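Local atomic coordinates of 3-oxoacyl-(acyl-carrier protein) synthase II (Thermus thermophilus, PDB entry 1J3N), a protein that catalyses the elongation of fatty acyl chains on acyl-carrier protein as a homodimeric beta-ketoacyl-ACP synthase of the thiolase superfamily. Residues A[1-5]-A[175-181]; A[6-11]-A[349-353]; A[281-285]-A[390-394]; A[167-171]-A[183-187]. One frame throughout, in Å; residues are numbered along the deposited sequence.

Contact 1: A[1-5]-A[175-181]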
loop_
_atom_site.group_PDB
_atom_site.type_symbol
_atom_site.label_atom_id
_atom_site.label_comp_id
_atom_site.label_asym_id
_atom_site.label_seq_id
_atom_site.Cartn_x
_atom_site.Cartn_y
_atom_site.Cartn_z
ATOM N N MET A 1 -7.457 -3.801 24.572
ATOM C CA MET A 1 -7.801 -2.797 23.526
ATOM C C MET A 1 -9.315 -2.758 23.315
ATOM O O MET A 1 -10.063 -2.274 24.174
ATOM C CB MET A 1 -7.100 -3.156 22.209
ATOM C CG MET A 1 -5.600 -3.388 22.350
ATOM S SD MET A 1 -4.806 -3.935 20.817
ATOM C CE MET A 1 -5.414 -5.621 20.716
ATOM N N ARG A 2 -9.759 -3.270 22.171
ATOM C CA ARG A 2 -11.174 -3.307 21.828
ATOM C C ARG A 2 -11.449 -4.414 20.826
ATOM O O ARG A 2 -10.600 -4.751 20.003
ATOM C CB ARG A 2 -11.629 -1.981 21.207
ATOM C CG ARG A 2 -11.648 -0.793 22.139
ATOM C CD ARG A 2 -12.341 0.392 21.478
ATOM N NE ARG A 2 -11.595 0.927 20.343
ATOM C CZ ARG A 2 -12.046 1.888 19.542
ATOM N NH1 ARG A 2 -13.245 2.416 19.746
ATOM N NH2 ARG A 2 -11.290 2.342 18.551
ATOM N N ARG A 3 -12.642 -4.986 20.900
ATOM C CA ARG A 3 -13.004 -6.016 19.953
ATOM C C ARG A 3 -13.380 -5.287 18.663
ATOM O O ARG A 3 -13.785 -4.123 18.685
ATOM C CB ARG A 3 -14.183 -6.845 20.473
ATOM C CG ARG A 3 -13.838 -7.708 21.683
ATOM C CD ARG A 3 -14.696 -8.964 21.733
ATOM N NE ARG A 3 -16.098 -8.687 22.032
ATOM C CZ ARG A 3 -17.121 -9.293 21.438
ATOM N NH1 ARG A 3 -16.905 -10.208 20.504
ATOM N NH2 ARG A 3 -18.364 -8.996 21.786
ATOM N N VAL A 4 -13.212 -5.967 17.541
ATOM C CA VAL A 4 -13.536 -5.390 16.252
ATOM C C VAL A 4 -14.448 -6.385 15.553
ATOM O O VAL A 4 -14.098 -7.561 15.397
ATOM C CB VAL A 4 -12.262 -5.158 15.410
ATOM C CG1 VAL A 4 -12.644 -4.653 14.025
ATOM C CG2 VAL A 4 -11.346 -4.153 16.117
ATOM N N VAL A 5 -15.628 -5.918 15.162
ATOM C CA VAL A 5 -16.591 -6.774 14.496
ATOM C C VAL A 5 -16.983 -6.272 13.110
ATOM O O VAL A 5 -16.919 -5.076 12.818
ATOM C CB VAL A 5 -17.872 -6.929 15.343
ATOM C CG1 VAL A 5 -17.550 -7.623 16.656
ATOM C CG2 VAL A 5 -18.502 -5.565 15.587
ATOM N N ILE A 175 -8.393 0.184 14.352
ATOM C CA ILE A 175 -9.458 0.298 15.347
ATOM C C ILE A 175 -8.960 -0.154 16.728
ATOM O O ILE A 175 -9.243 0.493 17.731
ATOM C CB ILE A 175 -10.719 -0.529 14.935
ATOM C CG1 ILE A 175 -11.258 -0.023 13.584
ATOM C CG2 ILE A 175 -11.802 -0.388 15.997
ATOM C CD1 ILE A 175 -12.442 -0.809 13.043
ATOM N N GLN A 176 -8.214 -1.257 16.783
ATOM C CA GLN A 176 -7.687 -1.748 18.062
ATOM C C GLN A 176 -6.802 -0.699 18.737
ATOM O O GLN A 176 -6.788 -0.576 19.961
ATOM C CB GLN A 176 -6.852 -3.016 17.866
ATOM C CG GLN A 176 -7.594 -4.224 17.325
ATOM C CD GLN A 176 -6.681 -5.431 17.189
ATOM O OE1 GLN A 176 -5.599 -5.338 16.607
ATOM N NE2 GLN A 176 -7.113 -6.573 17.723
ATOM N N LEU A 177 -6.057 0.045 17.922
ATOM C CA LEU A 177 -5.147 1.082 18.400
ATOM C C LEU A 177 -5.856 2.397 18.749
ATOM O O LEU A 177 -5.237 3.317 19.281
ATOM C CB LEU A 177 -4.065 1.349 17.340
ATOM C CG LEU A 177 -3.056 0.240 17.012
ATOM C CD1 LEU A 177 -2.483 0.454 15.617
ATOM C CD2 LEU A 177 -1.947 0.226 18.052
ATOM N N GLY A 178 -7.146 2.488 18.443
ATOM C CA GLY A 178 -7.890 3.701 18.744
ATOM C C GLY A 178 -7.779 4.826 17.723
ATOM O O GLY A 178 -8.172 5.961 18.010
ATOM N N GLU A 179 -7.263 4.525 16.532
ATOM C CA GLU A 179 -7.108 5.541 15.486
ATOM C C GLU A 179 -8.424 5.792 14.752
ATOM O O GLU A 179 -8.570 6.777 14.026
ATOM C CB GLU A 179 -6.031 5.115 14.473
ATOM C CG GLU A 179 -4.672 4.804 15.107
ATOM C CD GLU A 179 -3.642 4.319 14.101
ATOM O OE1 GLU A 179 -3.980 3.445 13.274
ATOM O OE2 GLU A 179 -2.488 4.801 14.137
ATOM N N ALA A 180 -9.380 4.894 14.951
ATOM C CA ALA A 180 -10.685 5.002 14.317
ATOM C C ALA A 180 -11.650 4.065 15.023
ATOM O O ALA A 180 -11.227 3.117 15.689
ATOM C CB ALA A 180 -10.579 4.628 12.826
ATOM N N ASP A 181 -12.945 4.330 14.882
ATOM C CA ASP A 181 -13.960 3.485 15.499
ATOM C C ASP A 181 -14.657 2.626 14.461
ATOM O O ASP A 181 -15.189 1.563 14.774
ATOM C CB ASP A 181 -14.975 4.345 16.244
ATOM C CG ASP A 181 -14.317 5.198 17.290
ATOM O OD1 ASP A 181 -13.449 4.646 17.998
ATOM O OD2 ASP A 181 -14.653 6.398 17.402
HETATM O O HOH W 1 -9.710 -7.187 19.101
#

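Contact 2: A[6-11]-A[349-353]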
loop_
_atom_site.group_PDB
_atom_site.type_symbol
_atom_site.label_atom_id
_atom_site.label_comp_id
_atom_site.label_asym_id
_atom_site.label_seq_id
_atom_site.Cartn_x
_atom_site.Cartn_y
_atom_site.Cartn_z
ATOM N N VAL A 6 -17.387 -7.216 12.268
ATOM C CA VAL A 6 -17.815 -6.959 10.892
ATOM C C VAL A 6 -19.326 -6.707 10.919
ATOM O O VAL A 6 -20.088 -7.575 11.334
ATOM C CB VAL A 6 -17.519 -8.194 9.995
ATOM C CG1 VAL A 6 -17.976 -7.943 8.562
ATOM C CG2 VAL A 6 -16.036 -8.521 10.038
ATOM N N THR A 7 -19.749 -5.527 10.469
ATOM C CA THR A 7 -21.163 -5.172 10.477
ATOM C C THR A 7 -21.722 -4.815 9.105
ATOM O O THR A 7 -22.905 -4.489 8.977
ATOM C CB THR A 7 -21.410 -3.974 11.406
ATOM O OG1 THR A 7 -20.695 -2.832 10.910
ATOM C CG2 THR A 7 -20.937 -4.292 12.825
ATOM N N GLY A 8 -20.874 -4.857 8.087
ATOM C CA GLY A 8 -21.324 -4.533 6.747
ATOM C C GLY A 8 -20.540 -5.287 5.696
ATOM O O GLY A 8 -19.320 -5.379 5.779
ATOM N N LEU A 9 -21.239 -5.835 4.707
ATOM C CA LEU A 9 -20.587 -6.568 3.642
ATOM C C LEU A 9 -20.993 -5.981 2.295
ATOM O O LEU A 9 -22.166 -6.012 1.916
ATOM C CB LEU A 9 -20.971 -8.053 3.706
ATOM C CG LEU A 9 -20.674 -8.776 5.029
ATOM C CD1 LEU A 9 -21.342 -10.138 5.031
ATOM C CD2 LEU A 9 -19.166 -8.915 5.233
ATOM N N GLY A 10 -20.015 -5.414 1.598
ATOM C CA GLY A 10 -20.254 -4.841 0.285
ATOM C C GLY A 10 -19.508 -5.712 -0.702
ATOM O O GLY A 10 -18.286 -5.637 -0.802
ATOM N N ALA A 11 -20.243 -6.549 -1.420
ATOM C CA ALA A 11 -19.638 -7.460 -2.378
ATOM C C ALA A 11 -20.016 -7.176 -3.827
ATOM O O ALA A 11 -21.196 -7.087 -4.164
ATOM C CB ALA A 11 -20.025 -8.897 -2.025
ATOM N N ILE A 349 -15.379 -11.912 2.902
ATOM C CA ILE A 349 -16.825 -11.792 2.951
ATOM C C ILE A 349 -17.456 -13.188 2.973
ATOM O O ILE A 349 -18.340 -13.474 3.790
ATOM C CB ILE A 349 -17.350 -10.971 1.752
ATOM C CG1 ILE A 349 -16.867 -9.512 1.894
ATOM C CG2 ILE A 349 -18.880 -11.042 1.700
ATOM C CD1 ILE A 349 -17.390 -8.556 0.844
ATOM N N ALA A 350 -16.985 -14.058 2.084
ATOM C CA ALA A 350 -17.486 -15.422 2.003
ATOM C C ALA A 350 -17.224 -16.149 3.323
ATOM O O ALA A 350 -18.075 -16.898 3.812
ATOM C CB ALA A 350 -16.801 -16.164 0.846
ATOM N N THR A 351 -16.050 -15.913 3.904
ATOM C CA THR A 351 -15.676 -16.556 5.163
ATOM C C THR A 351 -16.552 -16.077 6.315
ATOM O O THR A 351 -16.931 -16.859 7.185
ATOM C CB THR A 351 -14.189 -16.293 5.499
ATOM O OG1 THR A 351 -13.371 -16.751 4.410
ATOM C CG2 THR A 351 -13.789 -17.033 6.766
ATOM N N VAL A 352 -16.874 -14.789 6.325
ATOM C CA VAL A 352 -17.735 -14.238 7.364
ATOM C C VAL A 352 -19.160 -14.763 7.179
ATOM O O VAL A 352 -19.854 -15.026 8.157
ATOM C CB VAL A 352 -17.748 -12.684 7.318
ATOM C CG1 VAL A 352 -18.884 -12.134 8.160
ATOM C CG2 VAL A 352 -16.427 -12.152 7.825
ATOM N N GLN A 353 -19.579 -14.925 5.921
ATOM C CA GLN A 353 -20.922 -15.420 5.600
ATOM C C GLN A 353 -21.105 -16.879 6.021
ATOM O O GLN A 353 -22.194 -17.278 6.431
ATOM C CB GLN A 353 -21.212 -15.287 4.100
ATOM C CG GLN A 353 -21.277 -13.848 3.589
ATOM C CD GLN A 353 -21.638 -13.757 2.114
ATOM O OE1 GLN A 353 -21.071 -14.462 1.278
ATOM N NE2 GLN A 353 -22.571 -12.863 1.785
#

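Contact 3: A[281-285]-A[390-394]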
loop_
_atom_site.group_PDB
_atom_site.type_symbol
_atom_site.label_atom_id
_atom_site.label_comp_id
_atom_site.label_asym_id
_atom_site.label_seq_id
_atom_site.Cartn_x
_atom_site.Cartn_y
_atom_site.Cartn_z
ATOM N N MET A 281 -0.244 -18.524 8.993
ATOM C CA MET A 281 -1.418 -19.105 9.650
ATOM C C MET A 281 -1.140 -19.243 11.147
ATOM O O MET A 281 -1.995 -18.936 11.979
ATOM C CB MET A 281 -1.775 -20.485 9.069
ATOM C CG MET A 281 -2.436 -20.459 7.695
ATOM S SD MET A 281 -2.974 -22.095 7.162
ATOM C CE MET A 281 -1.458 -22.764 6.523
ATOM N N ALA A 282 0.062 -19.698 11.489
ATOM C CA ALA A 282 0.440 -19.875 12.893
ATOM C C ALA A 282 0.387 -18.544 13.636
ATOM O O ALA A 282 0.024 -18.487 14.813
ATOM C CB ALA A 282 1.848 -20.474 12.992
ATOM N N ARG A 283 0.751 -17.469 12.948
ATOM C CA ARG A 283 0.718 -16.153 13.566
ATOM C C ARG A 283 -0.707 -15.651 13.735
ATOM O O ARG A 283 -0.995 -14.898 14.667
ATOM C CB ARG A 283 1.541 -15.160 12.743
ATOM C CG ARG A 283 3.027 -15.391 12.897
ATOM C CD ARG A 283 3.849 -14.621 11.898
ATOM N NE ARG A 283 5.269 -14.759 12.194
ATOM C CZ ARG A 283 6.246 -14.321 11.408
ATOM N NH1 ARG A 283 5.961 -13.716 10.264
ATOM N NH2 ARG A 283 7.510 -14.478 11.777
ATOM N N ALA A 284 -1.601 -16.070 12.842
ATOM C CA ALA A 284 -2.999 -15.649 12.935
ATOM C C ALA A 284 -3.645 -16.329 14.132
ATOM O O ALA A 284 -4.449 -15.725 14.840
ATOM C CB ALA A 284 -3.746 -16.007 11.666
ATOM N N LEU A 285 -3.295 -17.595 14.348
ATOM C CA LEU A 285 -3.832 -18.346 15.476
ATOM C C LEU A 285 -3.325 -17.736 16.781
ATOM O O LEU A 285 -4.103 -17.498 17.701
ATOM C CB LEU A 285 -3.427 -19.823 15.388
ATOM C CG LEU A 285 -4.069 -20.619 14.242
ATOM C CD1 LEU A 285 -3.489 -22.029 14.203
ATOM C CD2 LEU A 285 -5.575 -20.663 14.423
ATOM N N LEU A 390 -10.307 -19.549 9.189
ATOM C CA LEU A 390 -9.217 -18.745 8.656
ATOM C C LEU A 390 -9.491 -18.401 7.196
ATOM O O LEU A 390 -10.226 -19.116 6.504
ATOM C CB LEU A 390 -7.879 -19.493 8.741
ATOM C CG LEU A 390 -7.266 -19.788 10.114
ATOM C CD1 LEU A 390 -5.878 -20.380 9.917
ATOM C CD2 LEU A 390 -7.187 -18.502 10.944
ATOM N N SER A 391 -8.898 -17.301 6.747
ATOM C CA SER A 391 -9.001 -16.842 5.372
ATOM C C SER A 391 -7.560 -16.639 4.907
ATOM O O SER A 391 -6.875 -15.743 5.389
ATOM C CB SER A 391 -9.763 -15.524 5.299
ATOM O OG SER A 391 -10.081 -15.222 3.952
ATOM N N ASN A 392 -7.104 -17.468 3.971
ATOM C CA ASN A 392 -5.725 -17.387 3.495
ATOM C C ASN A 392 -5.488 -16.585 2.222
ATOM O O ASN A 392 -6.314 -16.570 1.314
ATOM C CB ASN A 392 -5.147 -18.795 3.284
ATOM C CG ASN A 392 -4.964 -19.567 4.588
ATOM O OD1 ASN A 392 -4.885 -18.983 5.666
ATOM N ND2 ASN A 392 -4.871 -20.892 4.483
ATOM N N SER A 393 -4.326 -15.939 2.168
ATOM C CA SER A 393 -3.902 -15.151 1.015
ATOM C C SER A 393 -2.376 -15.200 0.932
ATOM O O SER A 393 -1.688 -14.572 1.741
ATOM C CB SER A 393 -4.381 -13.708 1.153
ATOM O OG SER A 393 -5.793 -13.643 1.043
ATOM N N PHE A 394 -1.864 -15.956 -0.045
ATOM C CA PHE A 394 -0.424 -16.140 -0.257
ATOM C C PHE A 394 -0.045 -15.626 -1.641
ATOM O O PHE A 394 -0.086 -16.365 -2.620
ATOM C CB PHE A 394 -0.081 -17.624 -0.119
ATOM C CG PHE A 394 -0.672 -18.262 1.110
ATOM C CD1 PHE A 394 -0.494 -17.678 2.363
ATOM C CD2 PHE A 394 -1.420 -19.430 1.017
ATOM C CE1 PHE A 394 -1.053 -18.245 3.506
ATOM C CE2 PHE A 394 -1.982 -20.007 2.156
ATOM C CZ PHE A 394 -1.797 -19.409 3.406
#

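Contact 4: A[167-171]-A[183-187]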
loop_
_atom_site.group_PDB
_atom_site.type_symbol
_atom_site.label_atom_id
_atom_site.label_comp_id
_atom_site.label_asym_id
_atom_site.label_seq_id
_atom_site.Cartn_x
_atom_site.Cartn_y
_atom_site.Cartn_z
ATOM N N ALA A 167 -5.123 -5.337 3.963
ATOM C CA ALA A 167 -5.900 -4.118 4.183
ATOM C C ALA A 167 -6.881 -4.279 5.349
ATOM O O ALA A 167 -7.017 -3.389 6.182
ATOM C CB ALA A 167 -6.659 -3.743 2.905
ATOM N N LEU A 168 -7.567 -5.418 5.397
ATOM C CA LEU A 168 -8.524 -5.690 6.464
ATOM C C LEU A 168 -7.818 -5.815 7.811
ATOM O O LEU A 168 -8.267 -5.259 8.813
ATOM C CB LEU A 168 -9.316 -6.971 6.151
ATOM C CG LEU A 168 -10.448 -6.766 5.134
ATOM C CD1 LEU A 168 -11.078 -8.097 4.730
ATOM C CD2 LEU A 168 -11.491 -5.842 5.765
ATOM N N GLY A 169 -6.710 -6.547 7.832
ATOM C CA GLY A 169 -5.963 -6.708 9.068
ATOM C C GLY A 169 -5.377 -5.385 9.525
ATOM O O GLY A 169 -5.264 -5.124 10.720
ATOM N N SER A 170 -5.003 -4.536 8.576
ATOM C CA SER A 170 -4.445 -3.230 8.919
ATOM C C SER A 170 -5.528 -2.305 9.483
ATOM O O SER A 170 -5.233 -1.409 10.276
ATOM C CB SER A 170 -3.792 -2.591 7.689
ATOM O OG SER A 170 -2.675 -3.355 7.251
ATOM N N ALA A 171 -6.774 -2.514 9.057
ATOM C CA ALA A 171 -7.899 -1.713 9.544
ATOM C C ALA A 171 -8.204 -2.233 10.936
ATOM O O ALA A 171 -8.576 -1.477 11.827
ATOM C CB ALA A 171 -9.125 -1.881 8.636
ATOM N N VAL A 183 -14.209 1.507 10.102
ATOM C CA VAL A 183 -13.388 1.603 8.904
ATOM C C VAL A 183 -13.956 0.806 7.728
ATOM O O VAL A 183 -14.394 -0.331 7.892
ATOM C CB VAL A 183 -11.934 1.103 9.167
ATOM C CG1 VAL A 183 -11.139 1.103 7.855
ATOM C CG2 VAL A 183 -11.240 1.995 10.206
ATOM N N LEU A 184 -13.969 1.414 6.545
ATOM C CA LEU A 184 -14.427 0.701 5.355
ATOM C C LEU A 184 -13.118 0.167 4.775
ATOM O O LEU A 184 -12.261 0.940 4.354
ATOM C CB LEU A 184 -15.114 1.647 4.361
ATOM C CG LEU A 184 -16.417 2.364 4.746
ATOM C CD1 LEU A 184 -16.915 3.151 3.543
ATOM C CD2 LEU A 184 -17.476 1.369 5.191
ATOM N N ALA A 185 -12.955 -1.152 4.782
ATOM C CA ALA A 185 -11.723 -1.769 4.302
ATOM C C ALA A 185 -11.963 -2.927 3.347
ATOM O O ALA A 185 -12.990 -3.602 3.412
ATOM C CB ALA A 185 -10.899 -2.265 5.497
ATOM N N GLY A 186 -10.987 -3.176 2.481
ATOM C CA GLY A 186 -11.124 -4.272 1.545
ATOM C C GLY A 186 -10.194 -4.131 0.370
ATOM O O GLY A 186 -9.091 -3.602 0.504
ATOM N N GLY A 187 -10.637 -4.598 -0.791
ATOM C CA GLY A 187 -9.804 -4.502 -1.971
ATOM C C GLY A 187 -10.599 -4.414 -3.254
ATOM O O GLY A 187 -11.754 -4.841 -3.322
#

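Contact 1: A[1-5]-A[175-181]
Ile175 O takes two donors: Arg2 NH2 from across the contact, at 2.9 Å, and Gly178 N from its own segment. The second bond belongs to the Schellman motif that follows helix 163-176, with Gly178 at positive phi (83°), and Arg2 binds the same carbonyl from outside the turn. The guanidinium meets Asp181 end-on with two nitrogens sharing one oxygen: Arg2 NH1 to Asp181 OD1 is 2.8 Å, and Arg2 NH2 lies 3.2 Å from that same OD1. OD1 lies near the guanidinium plane, but the carboxylate plane stands almost square to it, at 87°. A bend at chi3 (-67°) swings the Arg2 head into this site, where Ile175 CG2 covers one of its faces. A methionine here, with no N-H to give, is likely to leave the Asp181 charge without its Arg2 mate, though Asp181 OD2 also pairs with Arg97. Beneath, where strand 4-13 starts, Val4 CG2 packs on Ile175 CG2 at 3.8 Å. Toward the exposed chain terminus, Met1 CE lies 3.6 Å from Gln176 NE2. Gln176 OE1 is hydrogen-bonded to Arg173, and a water donates to Arg2 O at 2.7 Å while accepting from Gln176 NE2 at 3.0 Å.

Contact 2: A[6-11]-A[349-353]
Leu9 and Ile349 both hold their CG or CG1 branch anti to the carbonyl carbon (chi1 -57° for Leu9, -67° for Ile349), and in Ile349 an extended chi2 then carries CD1 out to the strand backbone, level with Gly10 and Ala11. The two side chains slide past each other in opposite directions instead of meeting end to end. Leu9 CD2 rests against the flank of the isoleucine, 4.1 Å from Ile349 CG1 and equally far from its CG2. Beyond it, Ile349 CD1 lies 3.5 Å from Gly10 O and 3.9 Å from Ala11 CB. An alanine at the isoleucine position would probably open a gap over Gly10 and Ala11 and leave Leu9 CD2 with less to lie against. The other leucine branch serves the neighbouring helix turn, with Leu9 CD1 4.0 Å from Gln353 CG. The aliphatic stem of that glutamine is what is used here; its amide is engaged by Gln26 and by the Gln19 carbonyl. Near the start of the segment, Val6 CG2 and Val352 CG2 touch more loosely at 4.3 Å, with Phe405 packing on both valines. No hydrogen bond joins the segments, and every residue that touches is buried. The axes come within 9.9 Å of each other. This is apolar helix-on-sheet packing of the five-layered thiolase fold: helix 343-357, in the central helical layer, lies against strand 4-13 and touches neighbouring strand 232-240 through Ile349 and Leu236.

Contact 3: A[281-285]-A[390-394]
Met281 and Asn392 make the closest part of this contact, their side chains crossing at about a right angle. The thioether runs across the amide: Met281 CG approaches Asn392 OD1 to 3.5 Å, while Asn392 ND2 gives Met281 SD a weak hydrogen bond, also 3.5 Å long. The stronger partner of ND2 is the Glu312 carboxylate on helix 306-324, which probably fixes the rotation of the amide and so presents its nitrogen to the sulfur. OD1 is buried by the contact and has no hydrogen-bond partner in the model; Met281 CG lies against it. Helix 275-288 and helix 306-324 together belong to the outer helical layer over the C-terminal half of the thiolase fold, and Met281 also touches Ala315 and Ile316 of helix 306-324, so it packs between the two helices and the sheet. Helix 275-288 runs roughly antiparallel to strand 388-394, at 147°. Elsewhere the fit is slacker. Leu390 sends CD1 to Met281 CG at 4.1 Å and turns CD2 to the next helix turn, where Ala284 CB lies at 4.3 Å and Leu285 CD2 at 4.4 Å. At the far end of the strand Phe394, partly exposed, presents the edge of its ring: Phe394 CZ is 4.5 Å from Met281 CG. Arg283 makes no contact with segment 390-394; its NH1 bonds to Arg260 O of strand 253-262 and to Thr151 O of the second subunit.

Contact 4: A[167-171]-A[183-187]
The helix and the strand that follows it run nearly antiparallel (159°), their axes 7.0 Å apart; Leu168 and Ala185 bring their CA atoms within 5.5 Å, and Ala171 faces Val183 one helix turn on. Helix 163-176 belongs to the central layer of the thiolase fold, and here it lies on the strand 182-189 of the N-terminal half. Small residues permit the close approach: Ala167 and Ala171 on the helix, Ala185 and Gly186 on the strand. Gly186 has backbone angles that suit glycine, since a side chain would be jammed against the carbonyl O of Ala185. Ala171 CB nestles between two strand side chains, 3.7 Å from Val183 CG1 and 3.6 Å from Ala185 CB. The valine branch gets there because CG1 stands anti to the backbone N (chi1 175°). Ala185 CB is touched a second time by Leu168, whose CD2 comes to 3.6 Å. No hydrogen bond crosses; the strand's backbone is paired instead with its sheet neighbours, Val183 with Leu238 and Gly186 with Leu101. Leu184 points to the other face of the sheet and packs on helix 70-86, so this strand has helices on both of its faces. Toward the start of the helix segment a methyl group meets backbone: Ala167 CB sits 3.4 Å from Gly186 O.

In the fold
Contacts 2, 3 and 4 are buried helix-on-sheet packings, whereas contact 1 sits near the surface, its centre about 22 Å from the centre of the chain, and is the one ruled by charge and water. Contacts 1 and 4 share helix 163-176: its middle is pressed on a strand by small apolar groups, its end tied by an arginine, and they meet where Ile175 CG1 packs on Val183 CG2 at 3.9 Å. Strand 4-13 passes from contact 1 into contact 2, changing its partner from one central helix to the other, 343-357. Contact 3 joins an outer-layer helix to the sheet; it brushes contact 2 through Thr351 and Ser391, and alone among the buried three has a cross-segment hydrogen bond, a weak one.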